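Local coordinates for protein ribose 5-phosphate isomerase (Trypanosoma cruzi, PDB 3M1P) that probably interconverts ribose 5-phosphate and ribulose 5-phosphate as a type B sugar-phosphate isomerase, and assembles from identical subunits, at residues Thr9-Phe14 with Glu42-Pro47; Val85-Cys90 with Ala105-Val110; Thr95-Arg100 with Ile124-Gln129. The protein carries 1 engineered substitution. All coordinates share one frame; numbering follows the deposited sequence.

Contact 1 (Thr9-Phe14 with Glu42-Pro47); sequences TDHPAF and ESVDYP
His-11 lays its imidazole over the backbone of Ser-43, and this is the tight part of the contact. Ser-43 CA stands 4.1 Å from the centroid of the His-11 ring, 28° off the normal, a CH-pi contact over one face; Ser-43 OG lies above the centre of that face, while CD of the adjoining Pro-12 lies over the rim of the opposite one. A flat ring suits this place, because both of its faces can take a neighbour. Beside it, Val-44 supplies the apolar contact: its CG1 is anti to the carbonyl carbon (chi1 -71°), which leaves CG2 to press 3.6 Å from Asp-10 CA and 3.5 Å from His-11 N. The polar link is indirect. Water 1 donates to Asp-10 OD2 (3.2 Å) and to Val-44 O (2.9 Å), and weakly accepts from Tyr-46 N, so a buried carboxylate is tied to the start of helix 46-58. The solvent side is looser: Glu-42 points its side chain away and meets His-11 CB through its carbonyl O, whereas Ser-43, though exposed, turns CA and OG to the ring. Arg-141 of the second subunit packs on both His-11 and Ser-43. Loops following parallel strands 3-9 and 31-35 meet here, at strand ends where alpha/beta folds commonly bind ligands; a phosphate ion beside His-11, though probably from the crystallisation liquor, is consistent with a pocket.

Contact 2 (Val85-Cys90 with Ala105-Val110); sequences VRAALC and ANIVCV
Arg-86 O is gripped by two backbone donors of the facing segment, Asn-106 N at 2.9 Å and Ile-107 N at 3.2 Å. The first lies in the carbonyl plane and the second 41° above it, so one acceptor serves both where the chain enters the strand. Here a beta-alpha-beta crossover closes: strand 87-89 runs out through helix 93-101 and returns as the adjacent, parallel strand 107-111. Asn-106 suits the entrance because its amide can both accept and donate. With chi1 at 47°, CG sits between the backbone N and the carbonyl carbon, which swings OD1 toward the neighbouring segment to accept from Arg-86 N at 2.7 Å in an almost straight bond (167°), while ND2 bonds to Gly-84 O. The Arg-86 guanidinium passes with one face toward ND2 of Asn-106, and its NH2 is held by Asp-104 O. Further along, Ala-88 N donates to Ile-107 O, Cys-109 N to Ala-88 O, and Cys-90 N to Cys-109 O, the regular pattern of parallel strands. Apolar side chains on both faces meet the flanking helices, the small Ala-87 and Ala-88 among them. Ala-87, Leu-89, Ile-107 and Cys-109 face helix 73-80 or helix 46-58, with Ala-87 CB 3.8 Å from Ile-107 CB. Ala-88 and Val-108 look the other way, toward helices 93-101 and 117-129. On that side Ala-88 CB touches Ala-105 CB at 3.9 Å, and Cys-90 SG rests 4.0 Å from Val-108 CG2.

Contact 3 (Thr95-Arg100 with Ile124-Gln129); sequences TAAMSR and IITFLQ
Over the ring of Phe-127 sits CD of Arg-100, above its centre, 3.6 Å from the centroid and 11° off the normal, a CH-pi contact made by the aliphatic part of the arginine. Phe-127 meets it because its CG is anti to the backbone N (chi1 -172°), which swings the ring toward the neighbouring helix. At the ring edge Ser-99 OG comes within 3.4 Å of Phe-127 CD1, near the ring plane. Beyond the aromatic, the contact is made by small groups: Ala-96 CB lies 4.1 Å from Thr-126 CB, and Ala-97 CB 3.8 Å from Thr-126 CG2. Alanine and threonine suit this place because they let the two axes approach to 7.9 Å, only 19° from parallel. Helices 93-101 and 117-129 flank strand 107-111 along the chain and lie side by side on one face of the parallel alpha/beta sheet. The next shell fixes these groups. Ser-99 OG donates to Ala-96 O at 2.7 Å within its own helix, which is consistent with its place at the ring edge, and Thr-126 OG1 turns back to Glu-122 O, leaving the methyl for Ala-97. The Arg-100 chain is bent at chi2 and chi3, so its guanidinium presents an edge to the end of the other helix. There NH2 reaches water 2 (3.0 Å), which donates to Leu-128 O (2.8 Å). NH1 turns to Asp-104, beyond the end of its own helix, in a salt bridge.

In the fold
Contact 2 is the core of the three, its centre 4 Å from the centre of the chain, and it relies on backbone bonding between strands. Contact 3 is buried too but lies further out, on helices over one face of the sheet, where hydrophobic and aliphatic-aromatic packing takes over. Its helix 93-101 is the crossover between the strands of contact 2, while helix 117-129 follows strand 107-111; the two contacts touch, Ala-105 N probably bonding to Ser-99 O at 2.8 Å. Contact 1 stands apart, about 17 Å from contact 2 and 23 Å from contact 3 between centres; partly exposed, it is made of loops, without direct backbone bonds. All three touch the second subunit.

Contact 1 (Thr9-Phe14 with Glu42-Pro47)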
ATOM      1  N   THR A   9      15.071  -3.120  15.983  1.00 20.43           N
ATOM      2  CA  THR A   9      14.354  -1.884  15.644  1.00 21.83           C
ATOM      3  C   THR A   9      15.293  -0.687  15.775  1.00 22.90           C
ATOM      4  O   THR A   9      16.400  -0.813  16.315  1.00 23.01           O
ATOM      5  CB  THR A   9      13.094  -1.622  16.559  1.00 21.52           C
ATOM      6  OG1 THR A   9      13.504  -1.162  17.850  1.00 22.26           O
ATOM      7  CG2 THR A   9      12.238  -2.850  16.727  1.00 20.72           C
ATOM      8  N   ASP A  10      14.860   0.464  15.274  1.00 24.11           N
ATOM      9  CA  ASP A  10      15.450   1.729  15.705  1.00 25.69           C
ATOM     10  C   ASP A  10      14.491   2.413  16.697  1.00 26.21           C
ATOM     11  O   ASP A  10      13.582   1.757  17.215  1.00 26.30           O
ATOM     12  CB  ASP A  10      15.865   2.617  14.519  1.00 25.77           C
ATOM     13  CG  ASP A  10      14.691   3.109  13.695  1.00 28.11           C
ATOM     14  OD1 ASP A  10      13.548   2.624  13.884  1.00 28.25           O
ATOM     15  OD2 ASP A  10      14.926   4.011  12.852  1.00 31.43           O
ATOM     16  N   HIS A  11      14.696   3.699  16.969  1.00 27.06           N
ATOM     17  CA  HIS A  11      13.941   4.398  18.017  1.00 28.33           C
ATOM     18  C   HIS A  11      12.418   4.477  17.822  1.00 28.68           C
ATOM     19  O   HIS A  11      11.691   4.079  18.726  1.00 29.08           O
ATOM     20  CB  HIS A  11      14.541   5.780  18.323  1.00 28.82           C
ATOM     21  CG  HIS A  11      15.062   6.494  17.112  1.00 31.14           C
ATOM     22  ND1 HIS A  11      14.588   7.726  16.712  1.00 33.26           N
ATOM     23  CD2 HIS A  11      15.994   6.133  16.198  1.00 32.41           C
ATOM     24  CE1 HIS A  11      15.213   8.096  15.608  1.00 34.28           C
ATOM     25  NE2 HIS A  11      16.072   7.147  15.276  1.00 34.73           N
ATOM     26  N   PRO A  12      11.927   4.977  16.651  1.00 28.94           N
ATOM     27  CA  PRO A  12      10.472   5.089  16.518  1.00 29.03           C
ATOM     28  C   PRO A  12       9.727   3.747  16.578  1.00 28.97           C
ATOM     29  O   PRO A  12       8.589   3.701  17.069  1.00 29.34           O
ATOM     30  CB  PRO A  12      10.283   5.754  15.146  1.00 29.32           C
ATOM     31  CG  PRO A  12      11.536   5.502  14.399  1.00 29.37           C
ATOM     32  CD  PRO A  12      12.619   5.434  15.425  1.00 28.87           C
ATOM     33  N   ALA A  13      10.366   2.678  16.098  1.00 28.41           N
ATOM     34  CA  ALA A  13       9.782   1.334  16.104  1.00 27.51           C
ATOM     35  C   ALA A  13       9.933   0.616  17.447  1.00 27.45           C
ATOM     36  O   ALA A  13       9.361  -0.459  17.650  1.00 26.87           O
ATOM     37  CB  ALA A  13      10.381   0.497  14.994  1.00 27.59           C
ATOM     38  N   PHE A  14      10.709   1.202  18.361  1.00 27.70           N
ATOM     39  CA  PHE A  14      10.831   0.657  19.718  1.00 27.70           C
ATOM     40  C   PHE A  14       9.466   0.535  20.414  1.00 27.23           C
ATOM     41  O   PHE A  14       9.195  -0.446  21.097  1.00 27.27           O
ATOM     42  CB  PHE A  14      11.811   1.473  20.578  1.00 28.30           C
ATOM     43  CG  PHE A  14      11.809   1.074  22.029  1.00 28.91           C
ATOM     44  CD1 PHE A  14      12.490  -0.063  22.450  1.00 29.92           C
ATOM     45  CD2 PHE A  14      11.079   1.809  22.964  1.00 30.83           C
ATOM     46  CE1 PHE A  14      12.470  -0.451  23.793  1.00 30.48           C
ATOM     47  CE2 PHE A  14      11.053   1.435  24.307  1.00 30.72           C
ATOM     48  CZ  PHE A  14      11.750   0.299  24.716  1.00 30.72           C
ATOM     49  N   GLU A  42      15.462   5.486  23.565  1.00 45.25           N
ATOM     50  CA  GLU A  42      16.558   6.356  23.145  1.00 44.86           C
ATOM     51  C   GLU A  42      16.824   6.308  21.631  1.00 43.82           C
ATOM     52  O   GLU A  42      16.696   5.246  20.996  1.00 43.64           O
ATOM     53  CB  GLU A  42      17.837   5.989  23.913  1.00 45.06           C
ATOM     54  CG  GLU A  42      18.283   4.514  23.758  1.00 46.17           C
ATOM     55  CD  GLU A  42      19.702   4.253  24.269  1.00 46.50           C
ATOM     56  OE1 GLU A  42      19.935   4.401  25.495  1.00 48.76           O
ATOM     57  OE2 GLU A  42      20.578   3.888  23.448  1.00 47.98           O
ATOM     58  N   SER A  43      17.191   7.465  21.072  1.00 42.27           N
ATOM     59  CA  SER A  43      17.555   7.583  19.661  1.00 40.68           C
ATOM     60  C   SER A  43      18.771   6.709  19.313  1.00 39.20           C
ATOM     61  O   SER A  43      19.802   6.749  19.994  1.00 39.27           O
ATOM     62  CB  SER A  43      17.826   9.048  19.299  1.00 41.01           C
ATOM     63  OG  SER A  43      17.933   9.228  17.897  1.00 41.26           O
ATOM     64  N   VAL A  44      18.623   5.908  18.260  1.00 36.87           N
ATOM     65  CA  VAL A  44      19.683   5.032  17.774  1.00 34.56           C
ATOM     66  C   VAL A  44      19.852   5.184  16.254  1.00 32.99           C
ATOM     67  O   VAL A  44      19.073   5.889  15.603  1.00 32.66           O
ATOM     68  CB  VAL A  44      19.426   3.543  18.151  1.00 34.69           C
ATOM     69  CG1 VAL A  44      19.620   3.315  19.656  1.00 34.65           C
ATOM     70  CG2 VAL A  44      18.049   3.099  17.716  1.00 34.49           C
ATOM     71  N   ASP A  45      20.881   4.544  15.703  1.00 30.85           N
ATOM     72  CA  ASP A  45      21.120   4.543  14.265  1.00 28.96           C
ATOM     73  C   ASP A  45      20.751   3.169  13.731  1.00 27.47           C
ATOM     74  O   ASP A  45      21.310   2.156  14.166  1.00 26.49           O
ATOM     75  CB  ASP A  45      22.592   4.835  13.944  1.00 29.28           C
ATOM     76  CG  ASP A  45      23.031   6.239  14.341  1.00 29.76           C
ATOM     77  OD1 ASP A  45      22.179   7.129  14.561  1.00 30.29           O
ATOM     78  OD2 ASP A  45      24.258   6.457  14.419  1.00 30.84           O
ATOM     79  N   TYR A  46      19.820   3.139  12.773  1.00 25.75           N
ATOM     80  CA  TYR A  46      19.297   1.864  12.235  1.00 23.73           C
ATOM     81  C   TYR A  46      20.365   0.872  11.719  1.00 22.90           C
ATOM     82  O   TYR A  46      20.221  -0.326  11.940  1.00 23.08           O
ATOM     83  CB  TYR A  46      18.187   2.103  11.179  1.00 23.13           C
ATOM     84  CG  TYR A  46      18.664   2.798   9.930  1.00 22.09           C
ATOM     85  CD1 TYR A  46      19.191   2.073   8.863  1.00 21.18           C
ATOM     86  CD2 TYR A  46      18.611   4.196   9.818  1.00 21.85           C
ATOM     87  CE1 TYR A  46      19.665   2.725   7.716  1.00 20.69           C
ATOM     88  CE2 TYR A  46      19.071   4.846   8.673  1.00 21.32           C
ATOM     89  CZ  TYR A  46      19.594   4.100   7.628  1.00 20.30           C
ATOM     90  OH  TYR A  46      20.049   4.733   6.498  1.00 20.75           O
ATOM     91  N   PRO A  47      21.439   1.355  11.040  1.00 22.14           N
ATOM     92  CA  PRO A  47      22.418   0.390  10.514  1.00 21.69           C
ATOM     93  C   PRO A  47      23.053  -0.529  11.568  1.00 21.63           C
ATOM     94  O   PRO A  47      23.350  -1.675  11.255  1.00 21.17           O
ATOM     95  CB  PRO A  47      23.484   1.283   9.884  1.00 21.55           C
ATOM     96  CG  PRO A  47      22.755   2.529   9.534  1.00 21.98           C
ATOM     97  CD  PRO A  47      21.835   2.735  10.696  1.00 21.91           C
TER
HETATM   98  O   HOH W   1      17.940   5.163  13.079  1.00 27.58           O

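Contact 2 (Val85-Cys90 with Ala105-Val110)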
ATOM      1  N   VAL A  85      22.664 -12.520   3.463  1.00 16.35           N
ATOM      2  CA  VAL A  85      21.386 -11.943   3.853  1.00 15.78           C
ATOM      3  C   VAL A  85      20.559 -11.604   2.610  1.00 15.25           C
ATOM      4  O   VAL A  85      21.085 -11.083   1.609  1.00 14.99           O
ATOM      5  CB  VAL A  85      21.577 -10.720   4.776  1.00 15.56           C
ATOM      6  CG1 VAL A  85      20.284  -9.933   4.937  1.00 16.03           C
ATOM      7  CG2 VAL A  85      22.093 -11.164   6.129  1.00 15.44           C
ATOM      8  N   ARG A  86      19.274 -11.941   2.676  1.00 13.98           N
ATOM      9  CA  ARG A  86      18.296 -11.523   1.679  1.00 13.20           C
ATOM     10  C   ARG A  86      17.158 -10.861   2.444  1.00 12.39           C
ATOM     11  O   ARG A  86      16.260 -11.531   2.950  1.00 11.91           O
ATOM     12  CB  ARG A  86      17.815 -12.710   0.844  1.00 13.37           C
ATOM     13  CG  ARG A  86      18.927 -13.344  -0.003  1.00 14.51           C
ATOM     14  CD  ARG A  86      18.401 -14.476  -0.857  1.00 16.86           C
ATOM     15  NE  ARG A  86      17.936 -15.569  -0.012  1.00 18.83           N
ATOM     16  CZ  ARG A  86      18.738 -16.417   0.626  1.00 19.19           C
ATOM     17  NH1 ARG A  86      20.061 -16.312   0.506  1.00 16.43           N
ATOM     18  NH2 ARG A  86      18.212 -17.372   1.389  1.00 17.22           N
ATOM     19  N   ALA A  87      17.242  -9.539   2.544  1.00 11.69           N
ATOM     20  CA  ALA A  87      16.350  -8.741   3.366  1.00 11.58           C
ATOM     21  C   ALA A  87      15.321  -8.051   2.488  1.00 11.58           C
ATOM     22  O   ALA A  87      15.675  -7.267   1.588  1.00 11.49           O
ATOM     23  CB  ALA A  87      17.138  -7.711   4.156  1.00 11.78           C
ATOM     24  N   ALA A  88      14.057  -8.356   2.764  1.00 10.92           N
ATOM     25  CA  ALA A  88      12.933  -7.901   1.956  1.00 11.15           C
ATOM     26  C   ALA A  88      12.118  -6.845   2.689  1.00 11.11           C
ATOM     27  O   ALA A  88      11.529  -7.127   3.754  1.00 11.22           O
ATOM     28  CB  ALA A  88      12.054  -9.082   1.582  1.00 10.03           C
ATOM     29  N   LEU A  89      12.086  -5.637   2.130  1.00 10.78           N
ATOM     30  CA  LEU A  89      11.156  -4.622   2.612  1.00 10.67           C
ATOM     31  C   LEU A  89       9.742  -4.928   2.099  1.00 11.29           C
ATOM     32  O   LEU A  89       9.478  -4.900   0.896  1.00 11.01           O
ATOM     33  CB  LEU A  89      11.600  -3.214   2.223  1.00 11.03           C
ATOM     34  CG  LEU A  89      10.649  -2.053   2.584  1.00 10.38           C
ATOM     35  CD1 LEU A  89      10.341  -1.978   4.086  1.00  9.81           C
ATOM     36  CD2 LEU A  89      11.249  -0.759   2.089  1.00 10.63           C
ATOM     37  N   CYS A  90       8.858  -5.262   3.034  1.00 11.42           N
ATOM     38  CA  CYS A  90       7.480  -5.619   2.713  1.00 11.58           C
ATOM     39  C   CYS A  90       6.486  -4.605   3.272  1.00 10.95           C
ATOM     40  O   CYS A  90       6.705  -4.035   4.356  1.00 10.78           O
ATOM     41  CB  CYS A  90       7.156  -7.008   3.257  1.00 11.05           C
ATOM     42  SG  CYS A  90       8.246  -8.269   2.618  1.00 12.76           S
ATOM     43  N   ALA A 105      13.731 -15.063   1.106  1.00 14.19           N
ATOM     44  CA  ALA A 105      14.191 -13.984   1.970  1.00 14.39           C
ATOM     45  C   ALA A 105      14.388 -14.506   3.381  1.00 14.26           C
ATOM     46  O   ALA A 105      13.584 -15.297   3.861  1.00 15.12           O
ATOM     47  CB  ALA A 105      13.188 -12.814   1.965  1.00 13.92           C
ATOM     48  N   ASN A 106      15.451 -14.072   4.045  1.00 13.82           N
ATOM     49  CA  ASN A 106      15.690 -14.488   5.422  1.00 13.47           C
ATOM     50  C   ASN A 106      15.521 -13.350   6.418  1.00 12.65           C
ATOM     51  O   ASN A 106      15.518 -13.579   7.615  1.00 12.27           O
ATOM     52  CB  ASN A 106      17.065 -15.186   5.593  1.00 13.72           C
ATOM     53  CG  ASN A 106      18.212 -14.420   4.922  1.00 13.53           C
ATOM     54  OD1 ASN A 106      18.184 -13.192   4.832  1.00 13.09           O
ATOM     55  ND2 ASN A 106      19.229 -15.156   4.454  1.00 13.62           N
ATOM     56  N   ILE A 107      15.370 -12.126   5.924  1.00 12.22           N
ATOM     57  CA  ILE A 107      15.012 -11.004   6.798  1.00 11.83           C
ATOM     58  C   ILE A 107      13.819 -10.217   6.235  1.00 12.09           C
ATOM     59  O   ILE A 107      13.820  -9.835   5.073  1.00 12.19           O
ATOM     60  CB  ILE A 107      16.221 -10.046   7.071  1.00 11.89           C
ATOM     61  CG1 ILE A 107      17.351 -10.783   7.818  1.00 11.95           C
ATOM     62  CG2 ILE A 107      15.744  -8.786   7.842  1.00 10.48           C
ATOM     63  CD1 ILE A 107      18.567  -9.944   8.175  1.00 11.66           C
ATOM     64  N   VAL A 108      12.797  -9.991   7.062  1.00 12.15           N
ATOM     65  CA  VAL A 108      11.678  -9.146   6.682  1.00 11.28           C
ATOM     66  C   VAL A 108      11.882  -7.762   7.286  1.00 12.02           C
ATOM     67  O   VAL A 108      12.238  -7.644   8.463  1.00 12.77           O
ATOM     68  CB  VAL A 108      10.280  -9.763   7.049  1.00 12.06           C
ATOM     69  CG1 VAL A 108      10.079  -9.973   8.570  1.00  9.56           C
ATOM     70  CG2 VAL A 108       9.129  -8.933   6.449  1.00 10.64           C
ATOM     71  N   CYS A 109      11.696  -6.726   6.468  1.00 11.32           N
ATOM     72  CA  CYS A 109      11.777  -5.344   6.934  1.00 11.58           C
ATOM     73  C   CYS A 109      10.425  -4.674   6.788  1.00 11.19           C
ATOM     74  O   CYS A 109       9.734  -4.886   5.798  1.00 11.35           O
ATOM     75  CB  CYS A 109      12.852  -4.559   6.171  1.00 11.32           C
ATOM     76  SG  CYS A 109      14.519  -5.337   6.261  1.00 12.13           S
ATOM     77  N   VAL A 110      10.066  -3.863   7.781  1.00 11.77           N
ATOM     78  CA  VAL A 110       8.812  -3.114   7.778  1.00 12.17           C
ATOM     79  C   VAL A 110       9.021  -1.698   8.302  1.00 13.00           C
ATOM     80  O   VAL A 110       9.985  -1.420   9.029  1.00 12.82           O
ATOM     81  CB  VAL A 110       7.706  -3.810   8.629  1.00 12.64           C
ATOM     82  CG1 VAL A 110       7.348  -5.178   8.062  1.00 10.44           C
ATOM     83  CG2 VAL A 110       8.135  -3.936  10.086  1.00 11.81           C
TER

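Contact 3 (Thr95-Arg100 with Ile124-Gln129)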
ATOM      1  N   THR A  95       3.815  -9.047  -0.977  1.00 12.66           N
ATOM      2  CA  THR A  95       5.286  -8.922  -0.927  1.00 12.23           C
ATOM      3  C   THR A  95       5.903  -9.828   0.152  1.00 12.71           C
ATOM      4  O   THR A  95       6.970 -10.390  -0.060  1.00 12.72           O
ATOM      5  CB  THR A  95       5.715  -7.487  -0.651  1.00 12.06           C
ATOM      6  OG1 THR A  95       4.971  -6.992   0.471  1.00 10.84           O
ATOM      7  CG2 THR A  95       5.468  -6.602  -1.884  1.00 10.75           C
ATOM      8  N   ALA A  96       5.233  -9.972   1.298  1.00 12.77           N
ATOM      9  CA  ALA A  96       5.737 -10.843   2.373  1.00 13.10           C
ATOM     10  C   ALA A  96       5.814 -12.299   1.903  1.00 13.10           C
ATOM     11  O   ALA A  96       6.816 -12.995   2.127  1.00 12.81           O
ATOM     12  CB  ALA A  96       4.870 -10.719   3.636  1.00 12.61           C
ATOM     13  N   ALA A  97       4.748 -12.750   1.245  1.00 13.36           N
ATOM     14  CA  ALA A  97       4.682 -14.118   0.744  1.00 13.70           C
ATOM     15  C   ALA A  97       5.689 -14.343  -0.376  1.00 13.92           C
ATOM     16  O   ALA A  97       6.425 -15.335  -0.354  1.00 14.32           O
ATOM     17  CB  ALA A  97       3.258 -14.462   0.279  1.00 13.42           C
ATOM     18  N   MET A  98       5.740 -13.419  -1.331  0.50 13.90           N
ATOM     19  CA  MET A  98       6.588 -13.579  -2.512  0.50 14.17           C
ATOM     20  C   MET A  98       8.083 -13.454  -2.219  0.50 14.09           C
ATOM     21  O   MET A  98       8.910 -14.058  -2.921  0.50 14.13           O
ATOM     22  CB  MET A  98       6.183 -12.599  -3.615  0.50 14.14           C
ATOM     23  CG  MET A  98       4.787 -12.852  -4.195  0.50 15.17           C
ATOM     24  SD  MET A  98       4.471 -14.543  -4.736  0.50 16.61           S
ATOM     25  CE  MET A  98       5.838 -14.831  -5.867  0.50 15.66           C
ATOM     26  N   SER A  99       8.416 -12.671  -1.194  1.00 13.81           N
ATOM     27  CA  SER A  99       9.797 -12.552  -0.704  1.00 13.72           C
ATOM     28  C   SER A  99      10.340 -13.904  -0.247  1.00 13.60           C
ATOM     29  O   SER A  99      11.529 -14.219  -0.445  1.00 13.41           O
ATOM     30  CB  SER A  99       9.889 -11.538   0.435  1.00 12.98           C
ATOM     31  OG  SER A  99       9.328 -12.038   1.634  1.00 14.19           O
ATOM     32  N   ARG A 100       9.448 -14.703   0.335  1.00 13.38           N
ATOM     33  CA  ARG A 100       9.750 -16.086   0.708  1.00 13.84           C
ATOM     34  C   ARG A 100       9.686 -17.048  -0.497  1.00 14.40           C
ATOM     35  O   ARG A 100      10.617 -17.825  -0.721  1.00 14.74           O
ATOM     36  CB  ARG A 100       8.815 -16.551   1.841  1.00 13.47           C
ATOM     37  CG  ARG A 100       8.883 -15.697   3.117  1.00 12.04           C
ATOM     38  CD  ARG A 100      10.172 -15.929   3.935  1.00 12.82           C
ATOM     39  NE  ARG A 100      10.331 -17.346   4.252  1.00 13.32           N
ATOM     40  CZ  ARG A 100      11.309 -18.132   3.791  1.00 14.84           C
ATOM     41  NH1 ARG A 100      12.291 -17.641   3.028  1.00 12.32           N
ATOM     42  NH2 ARG A 100      11.317 -19.419   4.123  1.00 13.67           N
ATOM     43  N   ILE A 124       4.596 -10.226   9.183  1.00 13.44           N
ATOM     44  CA  ILE A 124       5.501 -11.092   9.948  1.00 14.28           C
ATOM     45  C   ILE A 124       5.039 -12.548   9.907  1.00 14.56           C
ATOM     46  O   ILE A 124       5.830 -13.436   9.627  1.00 15.33           O
ATOM     47  CB  ILE A 124       5.724 -10.565  11.401  1.00 14.24           C
ATOM     48  CG1 ILE A 124       6.616  -9.324  11.351  1.00 13.83           C
ATOM     49  CG2 ILE A 124       6.359 -11.650  12.317  1.00 14.09           C
ATOM     50  CD1 ILE A 124       6.632  -8.530  12.634  1.00 14.83           C
ATOM     51  N   ILE A 125       3.745 -12.772  10.125  1.00 14.32           N
ATOM     52  CA  ILE A 125       3.180 -14.118  10.105  1.00 14.25           C
ATOM     53  C   ILE A 125       3.307 -14.779   8.737  1.00 13.66           C
ATOM     54  O   ILE A 125       3.758 -15.918   8.639  1.00 13.66           O
ATOM     55  CB  ILE A 125       1.703 -14.115  10.628  1.00 14.85           C
ATOM     56  CG1 ILE A 125       1.687 -13.827  12.147  1.00 15.05           C
ATOM     57  CG2 ILE A 125       0.953 -15.419  10.214  1.00 14.71           C
ATOM     58  CD1 ILE A 125       0.339 -13.301  12.701  1.00 14.18           C
ATOM     59  N   THR A 126       2.924 -14.060   7.685  1.00 12.97           N
ATOM     60  CA  THR A 126       3.026 -14.571   6.325  1.00 12.87           C
ATOM     61  C   THR A 126       4.475 -14.905   5.928  1.00 12.57           C
ATOM     62  O   THR A 126       4.742 -15.945   5.340  1.00 12.26           O
ATOM     63  CB  THR A 126       2.424 -13.563   5.315  1.00 13.23           C
ATOM     64  OG1 THR A 126       1.109 -13.200   5.742  1.00 11.45           O
ATOM     65  CG2 THR A 126       2.380 -14.168   3.916  1.00 12.58           C
ATOM     66  N   PHE A 127       5.394 -14.007   6.257  1.00 12.92           N
ATOM     67  CA  PHE A 127       6.813 -14.206   6.015  1.00 13.63           C
ATOM     68  C   PHE A 127       7.320 -15.494   6.680  1.00 14.51           C
ATOM     69  O   PHE A 127       7.974 -16.310   6.039  1.00 14.30           O
ATOM     70  CB  PHE A 127       7.575 -13.014   6.575  1.00 13.31           C
ATOM     71  CG  PHE A 127       9.028 -13.005   6.234  1.00 13.75           C
ATOM     72  CD1 PHE A 127       9.457 -12.517   5.012  1.00 11.55           C
ATOM     73  CD2 PHE A 127       9.981 -13.453   7.165  1.00 14.64           C
ATOM     74  CE1 PHE A 127      10.822 -12.486   4.702  1.00 13.05           C
ATOM     75  CE2 PHE A 127      11.345 -13.422   6.867  1.00 14.09           C
ATOM     76  CZ  PHE A 127      11.767 -12.948   5.632  1.00 11.42           C
ATOM     77  N   LEU A 128       6.998 -15.673   7.960  1.00 15.48           N
ATOM     78  CA  LEU A 128       7.517 -16.817   8.715  1.00 16.70           C
ATOM     79  C   LEU A 128       6.895 -18.135   8.272  1.00 17.22           C
ATOM     80  O   LEU A 128       7.588 -19.150   8.194  1.00 17.39           O
ATOM     81  CB  LEU A 128       7.356 -16.607  10.225  1.00 16.19           C
ATOM     82  CG  LEU A 128       8.210 -15.479  10.809  1.00 16.44           C
ATOM     83  CD1 LEU A 128       7.847 -15.208  12.256  1.00 14.46           C
ATOM     84  CD2 LEU A 128       9.711 -15.777  10.659  1.00 15.07           C
ATOM     85  N   GLN A 129       5.607 -18.094   7.934  1.00 18.02           N
ATOM     86  CA  GLN A 129       4.849 -19.302   7.554  1.00 18.60           C
ATOM     87  C   GLN A 129       4.984 -19.748   6.095  1.00 19.46           C
ATOM     88  O   GLN A 129       4.773 -20.924   5.799  1.00 19.87           O
ATOM     89  CB  GLN A 129       3.366 -19.125   7.883  1.00 18.37           C
ATOM     90  CG  GLN A 129       3.038 -19.099   9.386  1.00 17.31           C
ATOM     91  CD  GLN A 129       1.548 -18.938   9.657  1.00 18.69           C
ATOM     92  OE1 GLN A 129       0.761 -18.713   8.732  1.00 18.06           O
ATOM     93  NE2 GLN A 129       1.152 -19.034  10.933  1.00 17.70           N
TER
HETATM   94  O   HOH W   2       8.972 -19.787   5.895  1.00 29.93           O